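Local coordinates for protein MAU2 chromatid cohesion factor homolog (Saccharomyces cerevisiae, PDB 4XDN) that forms a complex with SCC2 that is required for cohesin to associate with chromosomes, and so takes part in sister chromatid cohesion, at residues V330-I333 against V334-Y337; W392-T395 against L396-A400; Q71-K74 against T75-L79; V32-L35 against A36-Y39. All coordinates share one frame; numbering follows the deposited sequence.

Contact 1 (V330-I333 against V334-Y337); sequences VSYI and VNCY. With SO4 (sulfate ion), chain F.
Asn-335 folds back onto the backbone of Tyr-332 just beyond the end of helix 317-331. The carbonyl oxygen of Tyr-332 takes two weak bonds: Asn-335 N lies 3.1 Å from Tyr-332 O but comes in at a bent 126°, while Cys-336 N is straighter at 163° yet 3.4 Å from the same oxygen. Neither grips firmly, and the turn is also filled by side-chain atoms. Asn-335 CB sits 3.3 Å from Tyr-332 O; with CG beside the backbone N (chi1 -62°), the amide is laid back along Tyr-332, putting Asn-335 OD1 3.4 Å from Tyr-332 CA. The amide then works outward with both ends. Its ND2 donates to sulfate O4 at 2.5 Å, a short distance to be read with caution, and its OD1 accepts from Lys-559 NZ, which also bonds the sulfate together with Lys-560 N; the ion probably came from the crystallisation liquor. Behind this shell, the Tyr-332 ring meets Phe-343 of helix 339-360 edge-to-face. Cys-336 CB rests 3.5 Å from Ile-333 O. Its backbone takes positive phi, and Tyr-337 N bonds Asn-335 O at 2.7 Å across it. The arrangement is a type I-like turn over Tyr-332 to Asn-335, followed by a classic gamma turn centred on Cys-336, which together form the short connection between two consecutive helices of a largely helical, superhelical fold.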
loop_
_atom_site.group_PDB
_atom_site.type_symbol
_atom_site.label_atom_id
_atom_site.label_comp_id
_atom_site.label_asym_id
_atom_site.label_seq_id
_atom_site.Cartn_x
_atom_site.Cartn_y
_atom_site.Cartn_z
ATOM N N VAL A 330 9.914 9.203 -3.482
ATOM C CA VAL A 330 8.561 9.720 -3.300
ATOM C C VAL A 330 8.567 10.839 -2.263
ATOM O O VAL A 330 7.846 11.830 -2.402
ATOM C CB VAL A 330 7.579 8.614 -2.856
ATOM C CG1 VAL A 330 6.240 9.212 -2.442
ATOM C CG2 VAL A 330 7.370 7.607 -3.972
ATOM N N SER A 331 9.385 10.675 -1.228
ATOM C CA SER A 331 9.461 11.653 -0.150
ATOM C C SER A 331 10.007 12.989 -0.642
ATOM O O SER A 331 9.745 14.023 -0.038
ATOM C CB SER A 331 10.336 11.131 0.993
ATOM O OG SER A 331 11.699 11.452 0.785
ATOM N N TYR A 332 10.760 12.961 -1.738
ATOM C CA TYR A 332 11.387 14.167 -2.273
ATOM C C TYR A 332 10.582 14.824 -3.394
ATOM O O TYR A 332 10.960 15.893 -3.880
ATOM C CB TYR A 332 12.788 13.851 -2.805
ATOM C CG TYR A 332 13.792 13.374 -1.774
ATOM C CD1 TYR A 332 13.654 13.689 -0.430
ATOM C CD2 TYR A 332 14.891 12.619 -2.160
ATOM C CE1 TYR A 332 14.580 13.255 0.500
ATOM C CE2 TYR A 332 15.819 12.183 -1.239
ATOM C CZ TYR A 332 15.660 12.502 0.090
ATOM O OH TYR A 332 16.585 12.065 1.008
ATOM N N ILE A 333 9.492 14.190 -3.818
ATOM C CA ILE A 333 8.696 14.702 -4.934
ATOM C C ILE A 333 8.254 16.139 -4.685
ATOM O O ILE A 333 8.401 17.000 -5.554
ATOM C CB ILE A 333 7.440 13.842 -5.186
ATOM C CG1 ILE A 333 7.823 12.393 -5.504
ATOM C CG2 ILE A 333 6.590 14.432 -6.313
ATOM C CD1 ILE A 333 8.477 12.188 -6.851
ATOM N N VAL A 334 7.712 16.386 -3.494
ATOM C CA VAL A 334 7.150 17.691 -3.154
ATOM C C VAL A 334 8.212 18.784 -3.234
ATOM O O VAL A 334 7.907 19.931 -3.552
ATOM C CB VAL A 334 6.513 17.676 -1.738
ATOM C CG1 VAL A 334 7.572 17.466 -0.656
ATOM C CG2 VAL A 334 5.726 18.953 -1.489
ATOM N N ASN A 335 9.462 18.422 -2.961
ATOM C CA ASN A 335 10.564 19.372 -3.057
ATOM C C ASN A 335 10.731 19.861 -4.499
ATOM O O ASN A 335 10.909 21.056 -4.738
ATOM C CB ASN A 335 11.860 18.742 -2.547
ATOM C CG ASN A 335 11.788 18.359 -1.082
ATOM O OD1 ASN A 335 11.387 17.249 -0.731
ATOM N ND2 ASN A 335 12.185 19.283 -0.217
ATOM N N CYS A 336 10.698 18.921 -5.443
ATOM C CA CYS A 336 10.466 19.211 -6.864
ATOM C C CYS A 336 11.612 19.906 -7.607
ATOM O O CYS A 336 12.239 19.309 -8.479
ATOM C CB CYS A 336 9.196 20.058 -7.008
ATOM S SG CYS A 336 8.741 20.439 -8.703
ATOM N N TYR A 337 11.871 21.169 -7.282
ATOM C CA TYR A 337 12.756 22.008 -8.094
ATOM C C TYR A 337 14.198 22.052 -7.583
ATOM O O TYR A 337 15.115 22.406 -8.324
ATOM C CB TYR A 337 12.201 23.434 -8.158
ATOM C CG TYR A 337 12.158 24.118 -6.812
ATOM C CD1 TYR A 337 11.076 23.945 -5.957
ATOM C CD2 TYR A 337 13.201 24.927 -6.390
ATOM C CE1 TYR A 337 11.036 24.558 -4.724
ATOM C CE2 TYR A 337 13.168 25.546 -5.157
ATOM C CZ TYR A 337 12.084 25.360 -4.330
ATOM O OH TYR A 337 12.050 25.978 -3.104
HETATM S S SO4 F . 12.814 19.581 3.396
HETATM O O1 SO4 F . 14.161 20.042 3.074
HETATM O O2 SO4 F . 12.856 18.156 3.716
HETATM O O3 SO4 F . 12.310 20.323 4.548
HETATM O O4 SO4 F . 11.928 19.802 2.258
#

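Contact 2 (W392-T395 against L396-A400); sequences WEQT and LLKGA
Trp-392 and Leu-396 meet one turn apart in the final turns of helix 369-398, which ends at a glycine of positive phi, Gly-399. The two side chains slant across one another: Leu-396 CD1 comes to 4.2 Å from Trp-392 CD1, next to the pyrrole part of the indole. With CG of Trp-392 anti to the backbone N (chi1 -165°), the indole swings to where Leu-396 can reach it; its NE1 bonds the backbone of a neighbouring subunit, a different protein. Gln-394 runs differently, alongside both Leu-397 and Lys-398 and pointing the same way as they do. Its chain bends at chi2 (-64°), laying the amide over the next turn, with Gln-394 NE2 3.4 Å from Lys-398 CG and Gln-394 OE1 3.9 Å from Leu-397 CD2. The carboxylate of Glu-393 forms a salt bridge with Arg-345 of the adjacent helix 339-360. The backbone keeps its helical ladder to the end, the last rung joining Gly-399 N to Thr-395 O at 2.8 Å. Thr-395 OG1 bonds back to Val-391 O. Past the glycine the chain doubles back over Thr-395, and Ala-400 O accepts a CA-H...O contact from Thr-395 CA at 3.3 Å.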
loop_
_atom_site.group_PDB
_atom_site.type_symbol
_atom_site.label_atom_id
_atom_site.label_comp_id
_atom_site.label_asym_id
_atom_site.label_seq_id
_atom_site.Cartn_x
_atom_site.Cartn_y
_atom_site.Cartn_z
ATOM N N TRP A 392 3.712 13.289 -11.689
ATOM C CA TRP A 392 3.326 14.162 -10.591
ATOM C C TRP A 392 4.385 15.227 -10.337
ATOM O O TRP A 392 4.059 16.400 -10.147
ATOM C CB TRP A 392 3.080 13.371 -9.309
ATOM C CG TRP A 392 2.340 14.187 -8.297
ATOM C CD1 TRP A 392 2.876 15.046 -7.384
ATOM C CD2 TRP A 392 0.920 14.239 -8.112
ATOM N NE1 TRP A 392 1.880 15.627 -6.636
ATOM C CE2 TRP A 392 0.669 15.148 -7.064
ATOM C CE3 TRP A 392 -0.163 13.605 -8.729
ATOM C CZ2 TRP A 392 -0.619 15.435 -6.618
ATOM C CZ3 TRP A 392 -1.442 13.892 -8.283
ATOM C CH2 TRP A 392 -1.658 14.801 -7.238
ATOM N N GLU A 393 5.652 14.825 -10.337
ATOM C CA GLU A 393 6.726 15.770 -10.068
ATOM C C GLU A 393 6.821 16.810 -11.184
ATOM O O GLU A 393 7.128 17.972 -10.928
ATOM C CB GLU A 393 8.069 15.053 -9.905
ATOM C CG GLU A 393 9.169 15.987 -9.412
ATOM C CD GLU A 393 10.499 15.295 -9.193
ATOM O OE1 GLU A 393 10.659 14.139 -9.639
ATOM O OE2 GLU A 393 11.385 15.918 -8.571
ATOM N N GLN A 394 6.556 16.388 -12.417
ATOM C CA GLN A 394 6.556 17.303 -13.554
ATOM C C GLN A 394 5.417 18.306 -13.437
ATOM O O GLN A 394 5.582 19.484 -13.761
ATOM C CB GLN A 394 6.443 16.533 -14.871
ATOM C CG GLN A 394 7.780 16.118 -15.467
ATOM C CD GLN A 394 8.645 17.302 -15.860
ATOM O OE1 GLN A 394 9.829 17.358 -15.527
ATOM N NE2 GLN A 394 8.058 18.253 -16.578
ATOM N N THR A 395 4.263 17.833 -12.976
ATOM C CA THR A 395 3.101 18.693 -12.788
ATOM C C THR A 395 3.396 19.771 -11.754
ATOM O O THR A 395 3.041 20.936 -11.941
ATOM C CB THR A 395 1.862 17.879 -12.352
ATOM O OG1 THR A 395 1.538 16.920 -13.365
ATOM C CG2 THR A 395 0.659 18.787 -12.130
ATOM N N LEU A 396 4.047 19.377 -10.665
ATOM C CA LEU A 396 4.471 20.327 -9.644
ATOM C C LEU A 396 5.454 21.339 -10.218
ATOM O O LEU A 396 5.378 22.532 -9.925
ATOM C CB LEU A 396 5.116 19.598 -8.465
ATOM C CG LEU A 396 4.254 19.389 -7.220
ATOM C CD1 LEU A 396 4.961 18.454 -6.256
ATOM C CD2 LEU A 396 3.950 20.720 -6.549
ATOM N N LEU A 397 6.379 20.852 -11.039
ATOM C CA LEU A 397 7.441 21.690 -11.580
ATOM C C LEU A 397 6.923 22.671 -12.626
ATOM O O LEU A 397 7.301 23.840 -12.622
ATOM C CB LEU A 397 8.545 20.819 -12.189
ATOM C CG LEU A 397 9.738 21.563 -12.798
ATOM C CD1 LEU A 397 10.497 22.347 -11.735
ATOM C CD2 LEU A 397 10.666 20.590 -13.521
ATOM N N LYS A 398 6.050 22.193 -13.511
ATOM C CA LYS A 398 5.653 22.960 -14.691
ATOM C C LYS A 398 4.287 23.633 -14.561
ATOM O O LYS A 398 3.995 24.596 -15.270
ATOM C CB LYS A 398 5.651 22.051 -15.923
ATOM C CG LYS A 398 7.009 21.444 -16.252
ATOM C CD LYS A 398 8.058 22.525 -16.442
ATOM C CE LYS A 398 9.287 22.004 -17.167
ATOM N NZ LYS A 398 10.230 23.112 -17.496
ATOM N N GLY A 399 3.448 23.128 -13.663
ATOM C CA GLY A 399 2.108 23.662 -13.507
ATOM C C GLY A 399 1.215 23.270 -14.670
ATOM O O GLY A 399 0.427 24.076 -15.166
ATOM N N ALA A 400 1.352 22.024 -15.109
ATOM C CA ALA A 400 0.536 21.474 -16.185
ATOM C C ALA A 400 0.572 19.954 -16.122
ATOM O O ALA A 400 1.479 19.380 -15.523
ATOM C CB ALA A 400 1.025 21.964 -17.537
#

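Contact 3 (Q71-K74 against T75-L79); sequences QLLK and TKCTL
The peptide carbonyls of Gln-71 and Leu-72 are the flat groups met by Thr-75 and Lys-76, and both donors lie off the carbonyl planes. Thr-75 OG1 gives its hydrogen to Gln-71 O at 2.8 Å, tilted 31° out of plane, while Thr-75 N adds only a weak bond to the same oxygen. The hydroxyl reaches there because chi1 of 56° places OG1 between the backbone N and the carbonyl carbon, while Thr-75 CG2 also lies close, 3.3 Å from Gln-71 O. Lys-76 N bonds Leu-72 O at 3.0 Å, tilted 26°. At the third carbonyl the helix is giving out: the bond from Cys-77 N to Leu-73 O is weak, and Cys-77 CB crowds that oxygen at 3.2 Å. Apolar atoms finish the turn. Cys-77 SG touches Leu-73 CD2 at 4.2 Å, and Leu-79, further along the extended exit, brings CD1 to 4.3 Å from Leu-73 CB. This is a helix C-terminus with a threonine hydroxyl adding a bond to a carbonyl of the last turn. Helix 53-76 is flanked here by helix 81-98, where Asp-84 forms a salt bridge with Lys-74, and by helix 29-45, whose Ile-29 receives Leu-73.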
loop_
_atom_site.group_PDB
_atom_site.type_symbol
_atom_site.label_atom_id
_atom_site.label_comp_id
_atom_site.label_asym_id
_atom_site.label_seq_id
_atom_site.Cartn_x
_atom_site.Cartn_y
_atom_site.Cartn_z
ATOM N N GLN A 71 -3.667 -38.525 -5.199
ATOM C CA GLN A 71 -5.022 -39.052 -5.093
ATOM C C GLN A 71 -5.004 -40.570 -5.182
ATOM O O GLN A 71 -5.805 -41.258 -4.546
ATOM C CB GLN A 71 -5.915 -38.463 -6.184
ATOM C CG GLN A 71 -6.258 -37.006 -5.952
ATOM C CD GLN A 71 -7.087 -36.397 -7.068
ATOM O OE1 GLN A 71 -6.924 -36.735 -8.240
ATOM N NE2 GLN A 71 -7.986 -35.490 -6.704
ATOM N N LEU A 72 -4.071 -41.080 -5.976
ATOM C CA LEU A 72 -3.889 -42.511 -6.142
ATOM C C LEU A 72 -3.592 -43.169 -4.798
ATOM O O LEU A 72 -4.136 -44.225 -4.481
ATOM C CB LEU A 72 -2.755 -42.778 -7.133
ATOM C CG LEU A 72 -2.849 -43.963 -8.093
ATOM C CD1 LEU A 72 -4.164 -43.994 -8.861
ATOM C CD2 LEU A 72 -1.679 -43.881 -9.058
ATOM N N LEU A 73 -2.737 -42.528 -4.006
ATOM C CA LEU A 73 -2.372 -43.042 -2.694
ATOM C C LEU A 73 -3.573 -43.075 -1.756
ATOM O O LEU A 73 -3.788 -44.056 -1.048
ATOM C CB LEU A 73 -1.255 -42.194 -2.076
ATOM C CG LEU A 73 0.122 -42.304 -2.733
ATOM C CD1 LEU A 73 1.081 -41.273 -2.155
ATOM C CD2 LEU A 73 0.688 -43.709 -2.568
ATOM N N LYS A 74 -4.356 -42.002 -1.757
ATOM C CA LYS A 74 -5.480 -41.878 -0.837
ATOM C C LYS A 74 -6.630 -42.833 -1.153
ATOM O O LYS A 74 -7.386 -43.212 -0.258
ATOM C CB LYS A 74 -6.002 -40.441 -0.837
ATOM C CG LYS A 74 -5.149 -39.478 -0.025
ATOM C CD LYS A 74 -5.783 -38.100 0.083
ATOM C CE LYS A 74 -7.068 -38.110 0.909
ATOM N NZ LYS A 74 -6.866 -38.623 2.291
ATOM N N THR A 75 -6.755 -43.228 -2.418
ATOM C CA THR A 75 -7.908 -44.007 -2.869
ATOM C C THR A 75 -7.616 -45.498 -3.040
ATOM O O THR A 75 -8.522 -46.323 -2.930
ATOM C CB THR A 75 -8.441 -43.470 -4.208
ATOM O OG1 THR A 75 -7.389 -43.471 -5.180
ATOM C CG2 THR A 75 -8.974 -42.059 -4.041
ATOM N N LYS A 76 -6.358 -45.838 -3.307
ATOM C CA LYS A 76 -5.987 -47.212 -3.641
ATOM C C LYS A 76 -5.114 -47.870 -2.576
ATOM O O LYS A 76 -4.765 -49.044 -2.701
ATOM C CB LYS A 76 -5.255 -47.247 -4.987
ATOM C CG LYS A 76 -6.108 -46.814 -6.174
ATOM C CD LYS A 76 -7.184 -47.842 -6.498
ATOM C CE LYS A 76 -7.965 -47.462 -7.747
ATOM N NZ LYS A 76 -8.703 -46.178 -7.582
ATOM N N CYS A 77 -4.763 -47.120 -1.534
ATOM C CA CYS A 77 -3.912 -47.646 -0.470
ATOM C C CYS A 77 -4.524 -47.434 0.906
ATOM O O CYS A 77 -5.376 -46.568 1.099
ATOM C CB CYS A 77 -2.528 -46.994 -0.510
ATOM S SG CYS A 77 -1.704 -47.092 -2.103
ATOM N N THR A 78 -4.072 -48.246 1.857
ATOM C CA THR A 78 -4.422 -48.078 3.258
ATOM C C THR A 78 -3.312 -47.299 3.950
ATOM O O THR A 78 -2.285 -47.866 4.325
ATOM C CB THR A 78 -4.622 -49.432 3.961
ATOM O OG1 THR A 78 -5.579 -50.213 3.234
ATOM C CG2 THR A 78 -5.106 -49.228 5.391
ATOM N N LEU A 79 -3.520 -45.996 4.106
ATOM C CA LEU A 79 -2.527 -45.128 4.726
ATOM C C LEU A 79 -2.772 -45.000 6.222
ATOM O O LEU A 79 -3.918 -44.974 6.671
ATOM C CB LEU A 79 -2.549 -43.742 4.076
ATOM C CG LEU A 79 -2.388 -43.693 2.555
ATOM C CD1 LEU A 79 -2.404 -42.251 2.071
ATOM C CD2 LEU A 79 -1.113 -44.393 2.112
#

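Contact 4 (V32-L35 against A36-Y39); sequences VYHL and AQEY
Tyr-33 and Gln-37 make an amide-over-ring contact, one helical turn apart. The Gln-37 amide lies over one face of the Tyr-33 ring, their planes 38° apart, with Gln-37 NE2 3.2 Å from Tyr-33 CZ. Although Gln-37 NE2 also comes close to the hydroxyl, the angle is too poor for a bond; both groups instead bond the carboxylate of Glu-90, Tyr-33 OH to OE2 and Gln-37 NE2 to OE1, so one acidic group fixes the pair. Extended beyond CG, Gln-37 also runs alongside His-34, with Gln-37 OE1 3.6 Å from His-34 ND1 and the planes only 17° apart. The apolar contact is that of Leu-35 CB with Tyr-39 CE2, at 4.2 Å. Glu-38 OE1, hydrogen-bonded to a polar side chain of the neighbouring protein, passes 3.9 Å from Leu-35 CD2. The backbone rungs are regular alpha-helical bonds, the straightest joining Tyr-39 N to Leu-35 O at 2.9 Å and 174°; Tyr-39 CD2 sits 3.1 Å from that same oxygen. Together they make an uninterrupted mid-helix stretch. Helix 29-45 packs on helix 53-76 through Ala-36, against Met-69 and Phe-70, and on strand 26-28 through Val-32 and Leu-35, while Tyr-39 OH bonds the backbone of a neighbouring subunit.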
loop_
_atom_site.group_PDB
_atom_site.type_symbol
_atom_site.label_atom_id
_atom_site.label_comp_id
_atom_site.label_asym_id
_atom_site.label_seq_id
_atom_site.Cartn_x
_atom_site.Cartn_y
_atom_site.Cartn_z
ATOM N N VAL A 32 5.338 -44.347 -5.886
ATOM C CA VAL A 32 4.233 -43.482 -6.285
ATOM C C VAL A 32 4.337 -42.143 -5.567
ATOM O O VAL A 32 4.124 -41.087 -6.164
ATOM C CB VAL A 32 2.868 -44.127 -5.977
ATOM C CG1 VAL A 32 1.725 -43.157 -6.262
ATOM C CG2 VAL A 32 2.694 -45.400 -6.788
ATOM N N TYR A 33 4.665 -42.204 -4.280
ATOM C CA TYR A 33 4.807 -41.010 -3.459
ATOM C C TYR A 33 5.927 -40.116 -3.977
ATOM O O TYR A 33 5.758 -38.903 -4.090
ATOM C CB TYR A 33 5.070 -41.397 -2.000
ATOM C CG TYR A 33 5.343 -40.223 -1.090
ATOM C CD1 TYR A 33 4.367 -39.260 -0.853
ATOM C CD2 TYR A 33 6.572 -40.080 -0.459
ATOM C CE1 TYR A 33 4.612 -38.182 -0.018
ATOM C CE2 TYR A 33 6.826 -39.007 0.379
ATOM C CZ TYR A 33 5.843 -38.062 0.597
ATOM O OH TYR A 33 6.093 -36.996 1.428
ATOM N N HIS A 34 7.068 -40.719 -4.297
ATOM C CA HIS A 34 8.217 -39.965 -4.789
ATOM C C HIS A 34 7.976 -39.410 -6.189
ATOM O O HIS A 34 8.511 -38.361 -6.540
ATOM C CB HIS A 34 9.477 -40.834 -4.777
ATOM C CG HIS A 34 9.940 -41.204 -3.405
ATOM N ND1 HIS A 34 9.492 -40.554 -2.266
ATOM C CD2 HIS A 34 10.798 -42.156 -2.969
ATOM C CE1 HIS A 34 10.051 -41.090 -1.201
ATOM N NE2 HIS A 34 10.863 -42.059 -1.602
ATOM N N LEU A 35 7.174 -40.110 -6.986
ATOM C CA LEU A 35 6.809 -39.617 -8.308
ATOM C C LEU A 35 5.944 -38.369 -8.194
ATOM O O LEU A 35 6.141 -37.398 -8.928
ATOM C CB LEU A 35 6.073 -40.692 -9.110
ATOM C CG LEU A 35 6.946 -41.748 -9.789
ATOM C CD1 LEU A 35 6.084 -42.884 -10.310
ATOM C CD2 LEU A 35 7.760 -41.134 -10.919
ATOM N N ALA A 36 4.981 -38.407 -7.278
ATOM C CA ALA A 36 4.134 -37.252 -7.006
ATOM C C ALA A 36 4.992 -36.058 -6.608
ATOM O O ALA A 36 4.715 -34.925 -6.997
ATOM C CB ALA A 36 3.129 -37.572 -5.909
ATOM N N GLN A 37 6.037 -36.324 -5.831
ATOM C CA GLN A 37 6.962 -35.281 -5.411
ATOM C C GLN A 37 7.836 -34.816 -6.571
ATOM O O GLN A 37 8.092 -33.618 -6.715
ATOM C CB GLN A 37 7.839 -35.776 -4.258
ATOM C CG GLN A 37 7.091 -35.959 -2.944
ATOM C CD GLN A 37 8.015 -36.270 -1.781
ATOM O OE1 GLN A 37 8.994 -37.000 -1.930
ATOM N NE2 GLN A 37 7.708 -35.713 -0.616
ATOM N N GLU A 38 8.291 -35.756 -7.398
ATOM C CA GLU A 38 9.168 -35.418 -8.517
ATOM C C GLU A 38 8.445 -34.533 -9.525
ATOM O O GLU A 38 8.992 -33.527 -9.976
ATOM C CB GLU A 38 9.692 -36.682 -9.214
ATOM C CG GLU A 38 10.498 -36.389 -10.478
ATOM C CD GLU A 38 11.223 -37.604 -11.033
ATOM O OE1 GLU A 38 10.812 -38.746 -10.736
ATOM O OE2 GLU A 38 12.212 -37.413 -11.773
ATOM N N TYR A 39 7.217 -34.909 -9.877
ATOM C CA TYR A 39 6.419 -34.127 -10.818
ATOM C C TYR A 39 6.216 -32.701 -10.304
ATOM O O TYR A 39 6.311 -31.736 -11.064
ATOM C CB TYR A 39 5.062 -34.795 -11.059
ATOM C CG TYR A 39 5.120 -36.051 -11.902
ATOM C CD1 TYR A 39 5.820 -36.078 -13.100
ATOM C CD2 TYR A 39 4.470 -37.212 -11.496
ATOM C CE1 TYR A 39 5.873 -37.223 -13.872
ATOM C CE2 TYR A 39 4.517 -38.363 -12.262
ATOM C CZ TYR A 39 5.219 -38.364 -13.447
ATOM O OH TYR A 39 5.267 -39.508 -14.212
#

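In the fold
The four contacts form two touching pairs on opposite sides of the chain's centre. Contacts 1 and 2 have centres about 11 Å apart and meet through Cys-336, whose SG is 3.7 Å from Leu-396 CB, so the turn after helix 317-331 packs on the end of helix 369-398. Contacts 3 and 4, about 14 Å between centres, join consecutive helices, with Leu-73 CD2 3.9 Å from Val-32 CG1. Between the pairs, centres lie about 55 to 65 Å apart, and contacts 1 and 4 still keep about 40 Å between nearest atoms. All four touch a chain of another protein, probably SCC2; the sulfate lies at contact 1.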